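Side-chain contacts in COG0546: Predicted phosphatases (Streptococcus pneumoniae, PDB 2AH5), which is of unknown function but is probably a phosphatase of the haloacid dehalogenase-like family: residues Y28-L33 against T57-D62; N24-T29 against P49-S54; G79-Q84 against A117-I122. One frame throughout, in Å; residues are numbered along the deposited sequence.

Contact 1: residues Y28-L33 against T57-D62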
loop_
_atom_site.group_PDB
_atom_site.type_symbol
_atom_site.label_atom_id
_atom_site.label_comp_id
_atom_site.label_asym_id
_atom_site.label_seq_id
_atom_site.Cartn_x
_atom_site.Cartn_y
_atom_site.Cartn_z
ATOM N N TYR A 28 -11.666 -15.538 -7.860
ATOM C CA TYR A 28 -12.907 -16.016 -7.205
ATOM C C TYR A 28 -14.103 -15.226 -7.709
ATOM O O TYR A 28 -15.181 -15.792 -7.975
ATOM C CB TYR A 28 -12.826 -15.925 -5.654
ATOM C CG TYR A 28 -14.120 -16.376 -4.997
ATOM C CD1 TYR A 28 -14.462 -17.729 -4.970
ATOM C CD2 TYR A 28 -15.043 -15.439 -4.488
ATOM C CE1 TYR A 28 -15.666 -18.162 -4.385
ATOM C CE2 TYR A 28 -16.250 -15.859 -3.902
ATOM C CZ TYR A 28 -16.552 -17.219 -3.872
ATOM O OH TYR A 28 -17.744 -17.659 -3.338
ATOM N N THR A 29 -13.929 -13.905 -7.820
ATOM C CA THR A 29 -15.014 -13.033 -8.283
ATOM C C THR A 29 -15.438 -13.355 -9.706
ATOM O O THR A 29 -16.617 -13.526 -9.968
ATOM C CB THR A 29 -14.664 -11.539 -8.113
ATOM O OG1 THR A 29 -14.319 -11.312 -6.741
ATOM C CG2 THR A 29 -15.887 -10.633 -8.477
ATOM N N PHE A 30 -14.476 -13.441 -10.619
ATOM C CA PHE A 30 -14.776 -13.807 -12.004
ATOM C C PHE A 30 -15.399 -15.204 -12.132
ATOM O O PHE A 30 -16.328 -15.384 -12.942
ATOM C CB PHE A 30 -13.541 -13.641 -12.885
ATOM C CG PHE A 30 -12.980 -12.226 -12.876
ATOM C CD1 PHE A 30 -13.793 -11.135 -13.183
ATOM C CD2 PHE A 30 -11.649 -11.998 -12.574
ATOM C CE1 PHE A 30 -13.273 -9.811 -13.181
ATOM C CE2 PHE A 30 -11.124 -10.699 -12.556
ATOM C CZ PHE A 30 -11.948 -9.602 -12.857
ATOM N N LYS A 31 -14.912 -16.171 -11.352
ATOM C CA LYS A 31 -15.555 -17.509 -11.283
ATOM C C LYS A 31 -17.048 -17.378 -10.885
ATOM O O LYS A 31 -17.928 -17.957 -11.513
ATOM C CB LYS A 31 -14.813 -18.438 -10.314
ATOM C CG LYS A 31 -15.637 -19.698 -9.909
ATOM C CD LYS A 31 -14.936 -20.572 -8.912
ATOM C CE LYS A 31 -15.827 -21.746 -8.539
ATOM N NZ LYS A 31 -15.090 -22.818 -7.797
ATOM N N GLU A 32 -17.335 -16.586 -9.851
ATOM C CA GLU A 32 -18.718 -16.458 -9.381
ATOM C C GLU A 32 -19.604 -15.741 -10.376
ATOM O O GLU A 32 -20.805 -16.084 -10.528
ATOM C CB GLU A 32 -18.771 -15.778 -8.003
ATOM C CG GLU A 32 -18.201 -16.644 -6.854
ATOM C CD GLU A 32 -18.873 -18.016 -6.771
ATOM O OE1 GLU A 32 -20.104 -18.058 -6.631
ATOM O OE2 GLU A 32 -18.172 -19.042 -6.883
ATOM N N LEU A 33 -19.022 -14.763 -11.074
ATOM C CA LEU A 33 -19.757 -14.000 -12.088
ATOM C C LEU A 33 -19.876 -14.751 -13.430
ATOM O O LEU A 33 -20.631 -14.343 -14.325
ATOM C CB LEU A 33 -19.129 -12.622 -12.274
ATOM C CG LEU A 33 -19.190 -11.693 -11.049
ATOM C CD1 LEU A 33 -18.544 -10.354 -11.361
ATOM C CD2 LEU A 33 -20.607 -11.491 -10.497
ATOM N N THR A 57 -12.832 -1.929 -15.623
ATOM C CA THR A 57 -12.113 -2.285 -16.850
ATOM C C THR A 57 -12.622 -3.556 -17.547
ATOM O O THR A 57 -12.398 -3.734 -18.752
ATOM C CB THR A 57 -10.576 -2.345 -16.664
ATOM O OG1 THR A 57 -10.222 -3.454 -15.831
ATOM C CG2 THR A 57 -10.043 -1.031 -16.067
ATOM N N CYS A 58 -13.317 -4.429 -16.818
ATOM C CA CYS A 58 -13.657 -5.744 -17.373
ATOM C C CYS A 58 -15.083 -6.236 -17.132
ATOM O O CYS A 58 -15.435 -7.335 -17.557
ATOM C CB CYS A 58 -12.650 -6.792 -16.875
ATOM S SG CYS A 58 -12.432 -6.768 -15.095
ATOM N N LEU A 59 -15.888 -5.445 -16.427
ATOM C CA LEU A 59 -17.270 -5.803 -16.136
ATOM C C LEU A 59 -18.219 -4.678 -16.526
ATOM O O LEU A 59 -17.824 -3.520 -16.601
ATOM C CB LEU A 59 -17.452 -6.115 -14.646
ATOM C CG LEU A 59 -16.732 -7.303 -14.021
ATOM C CD1 LEU A 59 -17.049 -7.329 -12.528
ATOM C CD2 LEU A 59 -17.111 -8.623 -14.690
ATOM N N SER A 60 -19.486 -5.019 -16.748
ATOM C CA SER A 60 -20.498 -3.992 -16.964
ATOM C C SER A 60 -20.696 -3.199 -15.692
ATOM O O SER A 60 -20.626 -3.750 -14.589
ATOM C CB SER A 60 -21.821 -4.602 -17.428
ATOM O OG SER A 60 -21.657 -5.181 -18.707
ATOM N N LYS A 61 -20.944 -1.902 -15.863
ATOM C CA LYS A 61 -21.109 -0.961 -14.753
ATOM C C LYS A 61 -22.143 -1.434 -13.710
ATOM O O LYS A 61 -21.915 -1.311 -12.495
ATOM C CB LYS A 61 -21.440 0.433 -15.314
ATOM C CG LYS A 61 -21.623 1.558 -14.292
ATOM C CD LYS A 61 -22.215 2.800 -14.956
ATOM C CE LYS A 61 -23.668 2.535 -15.441
ATOM N NZ LYS A 61 -24.421 3.738 -15.959
ATOM N N ASP A 62 -23.253 -1.999 -14.190
ATOM C CA ASP A 62 -24.302 -2.557 -13.326
ATOM C C ASP A 62 -23.837 -3.734 -12.458
ATOM O O ASP A 62 -24.530 -4.107 -11.509
ATOM C CB ASP A 62 -25.489 -3.018 -14.170
ATOM C CG ASP A 62 -25.059 -3.885 -15.337
ATOM O OD1 ASP A 62 -24.653 -3.312 -16.375
ATOM O OD2 ASP A 62 -25.106 -5.135 -15.215
#
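Leu59, in the loop that follows helix 51-56, meets Phe30 and Leu33 of the last turns of helix 19-33, and these three carry most of this apolar contact. The two leucines meet methyl to methyl, Leu33 CD1 lying 3.6 Å from Leu59 CD1, while their side chains cross at about a right angle. Leu33 CD1 also lies 4.0 Å from Leu59 CD2, so a single methyl faces the fork of the other leucine. That second branch continues to the aromatic ring: Leu59 CD2 sits 4.3 Å from Phe30 CE1, at the ring edge and near its plane. Phe30 turns CG beside its own backbone N (chi1 -58°), which carries the far end of the ring across to the loop. There Phe30 CZ comes 3.6 Å from Cys58 SG, a sulfur-aromatic contact with the sulfur 68° off the ring normal, reached obliquely. No hydrogen bond crosses; the rest is van der Waals packing. Helix 64-79 flanks the patch, Leu59 touching Ala67 and Leu33 touching Glu66, and Pro38 and Val35 also pack on Phe30. This is helix-to-loop packing at the far end of a helical cap, the module inserted after the first strand in many haloacid dehalogenase-like proteins.

Contact 2: residues N24-T29 against P49-S54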
loop_
_atom_site.group_PDB
_atom_site.type_symbol
_atom_site.label_atom_id
_atom_site.label_comp_id
_atom_site.label_asym_id
_atom_site.label_seq_id
_atom_site.Cartn_x
_atom_site.Cartn_y
_atom_site.Cartn_z
ATOM N N ASN A 24 -6.227 -14.204 -5.967
ATOM C CA ASN A 24 -7.285 -15.176 -5.681
ATOM C C ASN A 24 -8.661 -14.542 -5.456
ATOM O O ASN A 24 -9.717 -15.094 -5.860
ATOM C CB ASN A 24 -6.903 -16.056 -4.487
ATOM C CG ASN A 24 -5.821 -17.084 -4.822
ATOM O OD1 ASN A 24 -5.455 -17.276 -5.984
ATOM N ND2 ASN A 24 -5.294 -17.742 -3.782
ATOM N N ALA A 25 -8.684 -13.412 -4.772
ATOM C CA ALA A 25 -9.943 -12.688 -4.612
ATOM C C ALA A 25 -10.506 -12.263 -5.985
ATOM O O ALA A 25 -11.716 -12.404 -6.221
ATOM C CB ALA A 25 -9.761 -11.492 -3.688
ATOM N N PHE A 26 -9.659 -11.745 -6.887
ATOM C CA PHE A 26 -10.153 -11.395 -8.232
ATOM C C PHE A 26 -10.700 -12.603 -8.999
ATOM O O PHE A 26 -11.804 -12.556 -9.556
ATOM C CB PHE A 26 -9.098 -10.686 -9.068
ATOM C CG PHE A 26 -9.012 -9.231 -8.772
ATOM C CD1 PHE A 26 -7.882 -8.720 -8.157
ATOM C CD2 PHE A 26 -10.087 -8.380 -9.068
ATOM C CE1 PHE A 26 -7.790 -7.368 -7.861
ATOM C CE2 PHE A 26 -9.995 -6.991 -8.777
ATOM C CZ PHE A 26 -8.852 -6.507 -8.156
ATOM N N THR A 27 -9.943 -13.684 -8.984
ATOM C CA THR A 27 -10.322 -14.867 -9.794
ATOM C C THR A 27 -11.555 -15.559 -9.190
ATOM O O THR A 27 -12.379 -16.123 -9.926
ATOM C CB THR A 27 -9.147 -15.860 -9.996
ATOM O OG1 THR A 27 -8.704 -16.334 -8.729
ATOM C CG2 THR A 27 -7.941 -15.176 -10.738
ATOM N N TYR A 28 -11.666 -15.538 -7.860
ATOM C CA TYR A 28 -12.907 -16.016 -7.205
ATOM C C TYR A 28 -14.103 -15.226 -7.709
ATOM O O TYR A 28 -15.181 -15.792 -7.975
ATOM C CB TYR A 28 -12.826 -15.925 -5.654
ATOM C CG TYR A 28 -14.120 -16.376 -4.997
ATOM C CD1 TYR A 28 -14.462 -17.729 -4.970
ATOM C CD2 TYR A 28 -15.043 -15.439 -4.488
ATOM C CE1 TYR A 28 -15.666 -18.162 -4.385
ATOM C CE2 TYR A 28 -16.250 -15.859 -3.902
ATOM C CZ TYR A 28 -16.552 -17.219 -3.872
ATOM O OH TYR A 28 -17.744 -17.659 -3.338
ATOM N N THR A 29 -13.929 -13.905 -7.820
ATOM C CA THR A 29 -15.014 -13.033 -8.283
ATOM C C THR A 29 -15.438 -13.355 -9.706
ATOM O O THR A 29 -16.617 -13.526 -9.968
ATOM C CB THR A 29 -14.664 -11.539 -8.113
ATOM O OG1 THR A 29 -14.319 -11.312 -6.741
ATOM C CG2 THR A 29 -15.887 -10.633 -8.477
ATOM N N PRO A 49 -4.758 0.368 -7.725
ATOM C CA PRO A 49 -5.935 1.178 -8.032
ATOM C C PRO A 49 -7.142 0.802 -7.168
ATOM O O PRO A 49 -7.164 -0.314 -6.611
ATOM C CB PRO A 49 -6.204 0.865 -9.518
ATOM C CG PRO A 49 -4.963 0.275 -10.023
ATOM C CD PRO A 49 -4.355 -0.451 -8.879
ATOM N N PRO A 50 -8.140 1.713 -7.046
ATOM C CA PRO A 50 -9.364 1.332 -6.346
ATOM C C PRO A 50 -10.016 0.099 -7.001
ATOM O O PRO A 50 -9.971 -0.071 -8.225
ATOM C CB PRO A 50 -10.272 2.561 -6.505
ATOM C CG PRO A 50 -9.348 3.698 -6.761
ATOM C CD PRO A 50 -8.200 3.106 -7.531
ATOM N N LEU A 51 -10.596 -0.752 -6.168
ATOM C CA LEU A 51 -11.274 -1.966 -6.614
ATOM C C LEU A 51 -12.333 -1.702 -7.704
ATOM O O LEU A 51 -12.373 -2.390 -8.747
ATOM C CB LEU A 51 -11.908 -2.642 -5.393
ATOM C CG LEU A 51 -12.106 -4.147 -5.408
ATOM C CD1 LEU A 51 -10.801 -4.921 -5.723
ATOM C CD2 LEU A 51 -12.696 -4.586 -4.064
ATOM N N GLU A 52 -13.175 -0.697 -7.454
ATOM C CA GLU A 52 -14.242 -0.329 -8.385
ATOM C C GLU A 52 -13.674 0.048 -9.751
ATOM O O GLU A 52 -14.222 -0.353 -10.781
ATOM C CB GLU A 52 -15.121 0.788 -7.813
ATOM C CG GLU A 52 -15.920 0.356 -6.569
ATOM C CD GLU A 52 -15.242 0.680 -5.231
ATOM O OE1 GLU A 52 -13.980 0.774 -5.147
ATOM O OE2 GLU A 52 -16.005 0.850 -4.245
ATOM N N SER A 53 -12.546 0.755 -9.752
ATOM C CA SER A 53 -11.886 1.140 -10.997
ATOM C C SER A 53 -11.378 -0.059 -11.803
ATOM O O SER A 53 -11.556 -0.119 -13.026
ATOM C CB SER A 53 -10.741 2.104 -10.715
ATOM O OG SER A 53 -10.289 2.674 -11.935
ATOM N N SER A 54 -10.740 -1.008 -11.117
ATOM C CA SER A 54 -10.294 -2.241 -11.754
ATOM C C SER A 54 -11.429 -3.038 -12.361
ATOM O O SER A 54 -11.347 -3.421 -13.525
ATOM C CB SER A 54 -9.497 -3.103 -10.778
ATOM O OG SER A 54 -8.279 -2.446 -10.454
#
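Within the helical cap, helix 19-33 packs against the first turn of helix 51-56 through Phe26, which meets Leu51 and Ser54. Phe26 CZ is 3.5 Å from Leu51 CD1, and the same methyl lies 3.8 Å from Phe26 CE2, so one leucine branch rests against the CZ-CE2 bond of the ring, approaching obliquely. Phe26 and Leu51 run antiparallel, each side chain passing beside the other. Leu51 CG is turned roughly opposite its backbone N (chi1 -152°), and this extension brings the methyl to the aromatic ring although its CB does not aim directly at helix 19-33. Ser54, one turn further on, adds CB at 4.3 Å from Phe26 CZ, also obliquely. Pro50 holds the N-cap position of this helix, and its carbonyl receives the amide of Ser54. The cap core here is strongly aromatic: Phe26 meets Tyr71 and Phe55 edge-to-face and Phe46 with the planes at about 60°, while Ile43 of helix 40-45 also touches it. On helix 19-33 itself, buried Thr29 turns its hydroxyl back to the preceding turn, Thr29 OG1 donating to Ala25 O at 2.9 Å. Ala25 O accepts the Thr29 amide as well, the two donors arriving from opposite faces of the carbonyl plane; OG1 stands 26° out of that plane. Tyr71 of helix 64-79 packs on the Thr29 side chain.

Contact 3: residues G79-Q84 against A117-I122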
loop_
_atom_site.group_PDB
_atom_site.type_symbol
_atom_site.label_atom_id
_atom_site.label_comp_id
_atom_site.label_asym_id
_atom_site.label_seq_id
_atom_site.Cartn_x
_atom_site.Cartn_y
_atom_site.Cartn_z
ATOM N N GLY A 79 -8.334 -14.291 1.503
ATOM C CA GLY A 79 -7.284 -13.589 0.724
ATOM C C GLY A 79 -6.261 -12.902 1.606
ATOM O O GLY A 79 -5.071 -12.849 1.282
ATOM N N ILE A 80 -6.745 -12.358 2.715
ATOM C CA ILE A 80 -5.929 -11.581 3.640
ATOM C C ILE A 80 -4.763 -12.415 4.208
ATOM O O ILE A 80 -3.701 -11.856 4.515
ATOM C CB ILE A 80 -6.806 -10.986 4.785
ATOM C CG1 ILE A 80 -6.030 -9.883 5.533
ATOM C CG2 ILE A 80 -7.371 -12.121 5.674
ATOM C CD1 ILE A 80 -6.864 -9.054 6.516
ATOM N N TYR A 81 -4.984 -13.728 4.357
ATOM C CA TYR A 81 -3.978 -14.691 4.875
ATOM C C TYR A 81 -3.040 -15.227 3.806
ATOM O O TYR A 81 -2.017 -15.868 4.109
ATOM C CB TYR A 81 -4.679 -15.878 5.567
ATOM C CG TYR A 81 -5.636 -15.447 6.612
ATOM C CD1 TYR A 81 -7.014 -15.573 6.425
ATOM C CD2 TYR A 81 -5.175 -14.843 7.793
ATOM C CE1 TYR A 81 -7.899 -15.140 7.396
ATOM C CE2 TYR A 81 -6.053 -14.403 8.758
ATOM C CZ TYR A 81 -7.402 -14.552 8.561
ATOM O OH TYR A 81 -8.239 -14.117 9.540
ATOM N N GLU A 82 -3.409 -15.013 2.554
ATOM C CA GLU A 82 -2.576 -15.409 1.428
ATOM C C GLU A 82 -1.655 -14.238 1.091
ATOM O O GLU A 82 -1.799 -13.561 0.051
ATOM C CB GLU A 82 -3.455 -15.817 0.245
ATOM C CG GLU A 82 -4.396 -16.972 0.650
ATOM C CD GLU A 82 -5.307 -17.442 -0.458
ATOM O OE1 GLU A 82 -5.948 -16.604 -1.127
ATOM O OE2 GLU A 82 -5.381 -18.678 -0.650
ATOM N N ALA A 83 -0.702 -14.035 2.002
ATOM C CA ALA A 83 0.171 -12.871 2.009
ATOM C C ALA A 83 1.405 -13.204 2.850
ATOM O O ALA A 83 1.351 -14.075 3.727
ATOM C CB ALA A 83 -0.559 -11.680 2.584
ATOM N N GLN A 84 2.511 -12.530 2.557
ATOM C CA GLN A 84 3.774 -12.778 3.222
ATOM C C GLN A 84 4.629 -11.515 3.098
ATOM O O GLN A 84 4.514 -10.764 2.117
ATOM C CB GLN A 84 4.464 -13.992 2.596
ATOM C CG GLN A 84 4.955 -13.774 1.166
ATOM C CD GLN A 84 5.363 -15.075 0.464
ATOM O OE1 GLN A 84 4.518 -15.954 0.197
ATOM N NE2 GLN A 84 6.645 -15.195 0.148
ATOM N N ALA A 117 -1.154 -6.354 9.501
ATOM C CA ALA A 117 0.096 -6.097 10.219
ATOM C C ALA A 117 0.263 -7.024 11.426
ATOM O O ALA A 117 1.353 -7.550 11.643
ATOM C CB ALA A 117 0.218 -4.633 10.629
ATOM N N LYS A 118 -0.803 -7.231 12.214
ATOM C CA LYS A 118 -0.710 -8.176 13.349
ATOM C C LYS A 118 -0.453 -9.624 12.889
ATOM O O LYS A 118 0.407 -10.318 13.456
ATOM C CB LYS A 118 -1.952 -8.090 14.248
ATOM C CG LYS A 118 -1.706 -8.552 15.669
ATOM C CD LYS A 118 -2.526 -7.734 16.690
ATOM C CE LYS A 118 -1.704 -7.483 17.975
ATOM N NZ LYS A 118 -2.258 -6.430 18.913
ATOM N N ASN A 119 -1.172 -10.065 11.855
ATOM C CA ASN A 119 -0.980 -11.412 11.287
ATOM C C ASN A 119 0.464 -11.716 10.836
ATOM O O ASN A 119 0.967 -12.829 11.023
ATOM C CB ASN A 119 -1.932 -11.631 10.100
ATOM C CG ASN A 119 -3.397 -11.709 10.517
ATOM O OD1 ASN A 119 -3.725 -11.735 11.718
ATOM N ND2 ASN A 119 -4.291 -11.729 9.527
ATOM N N LEU A 120 1.119 -10.722 10.252
ATOM C CA LEU A 120 2.451 -10.896 9.683
ATOM C C LEU A 120 3.553 -10.476 10.638
ATOM O O LEU A 120 4.742 -10.484 10.272
ATOM C CB LEU A 120 2.556 -10.164 8.346
ATOM C CG LEU A 120 1.670 -10.803 7.262
ATOM C CD1 LEU A 120 1.630 -9.915 6.037
ATOM C CD2 LEU A 120 2.077 -12.241 6.865
ATOM N N GLU A 121 3.133 -10.170 11.867
ATOM C CA GLU A 121 4.037 -9.901 13.010
ATOM C C GLU A 121 4.828 -8.596 12.897
ATOM O O GLU A 121 5.925 -8.488 13.452
ATOM C CB GLU A 121 4.965 -11.121 13.222
ATOM C CG GLU A 121 4.137 -12.395 13.295
ATOM C CD GLU A 121 4.868 -13.608 13.840
ATOM O OE1 GLU A 121 6.116 -13.624 13.867
ATOM O OE2 GLU A 121 4.151 -14.553 14.221
ATOM N N ILE A 122 4.252 -7.603 12.213
ATOM C CA ILE A 122 4.934 -6.309 12.007
ATOM C C ILE A 122 4.209 -5.132 12.682
ATOM O O ILE A 122 4.744 -4.023 12.728
ATOM C CB ILE A 122 5.227 -6.004 10.509
ATOM C CG1 ILE A 122 3.939 -5.875 9.666
ATOM C CG2 ILE A 122 6.227 -7.063 9.929
ATOM C CD1 ILE A 122 4.169 -5.158 8.312
HETATM O O HOH W 1 -2.407 -11.547 6.934
HETATM O O HOH W 2 -7.399 -11.556 9.902
#
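Tyr81 meets Asn119 and Ala83 meets Leu120 where the chain leaves the helical cap after helix 64-79 and passes the C-terminal end of helix 110-119, in the Rossmann-like core of this haloacid dehalogenase-like fold. A Schellman motif ends that helix, with Glu121 at C-prime. The first segment starts with a type I turn from Gly79 to Glu82, closed by Glu82 N to Gly79 O. Ile80 contributes through its carbonyl: water 1 donates to Ile80 O at 2.8 Å and accepts from Asn119 ND2. Ile80 CG2 also lies over the centre of the Tyr81 ring, 3.4 Å above the plane, packing that face from within the turn. At Tyr81 the ring itself is reached: Asn119 ND2 comes 3.3 Å from Tyr81 CE2, obliquely, with the ring and amide planes 27° apart. In Asn119, CG stands beside the backbone N (chi1 -68°), an orientation that directs the amide across to the turn. Water 2 makes a second bridge, bonding Tyr81 OH at 2.7 Å and accepting from Asn119 ND2 at 3.1 Å. Glu82 is the centre of an inverse gamma turn. Ala83 points toward Leu120, with Ala83 CB 4.5 Å from Leu120 CD1 and Ala83 O 3.7 Å from Leu120 CD2; Val16 touches both side chains. At Gln84 the backbone does the touching: Gln84 CA lies 4.1 Å from Leu120 CD2.

Overall arrangement
Contacts 1 and 2 start from the same helix, 19-33, where their segments overlap, and their centres are 8 Å apart. Contact 2 joins that helix to the start of helix 51-56, contact 1 to the loop after it, so the pair packs successive parts of the cap along one helix, with helix 64-79 alongside. Contact 3 opens later in the chain, after helix 64-79, with its centre about 19 Å from that of contact 2 and 26 Å from that of contact 1. Asn24 ND2 and Glu82 OE1, 3.0 Å apart in a probable hydrogen bond, connect contacts 2 and 3. Contacts 1 and 2 thus lie within the cap, and contact 3 where cap meets core.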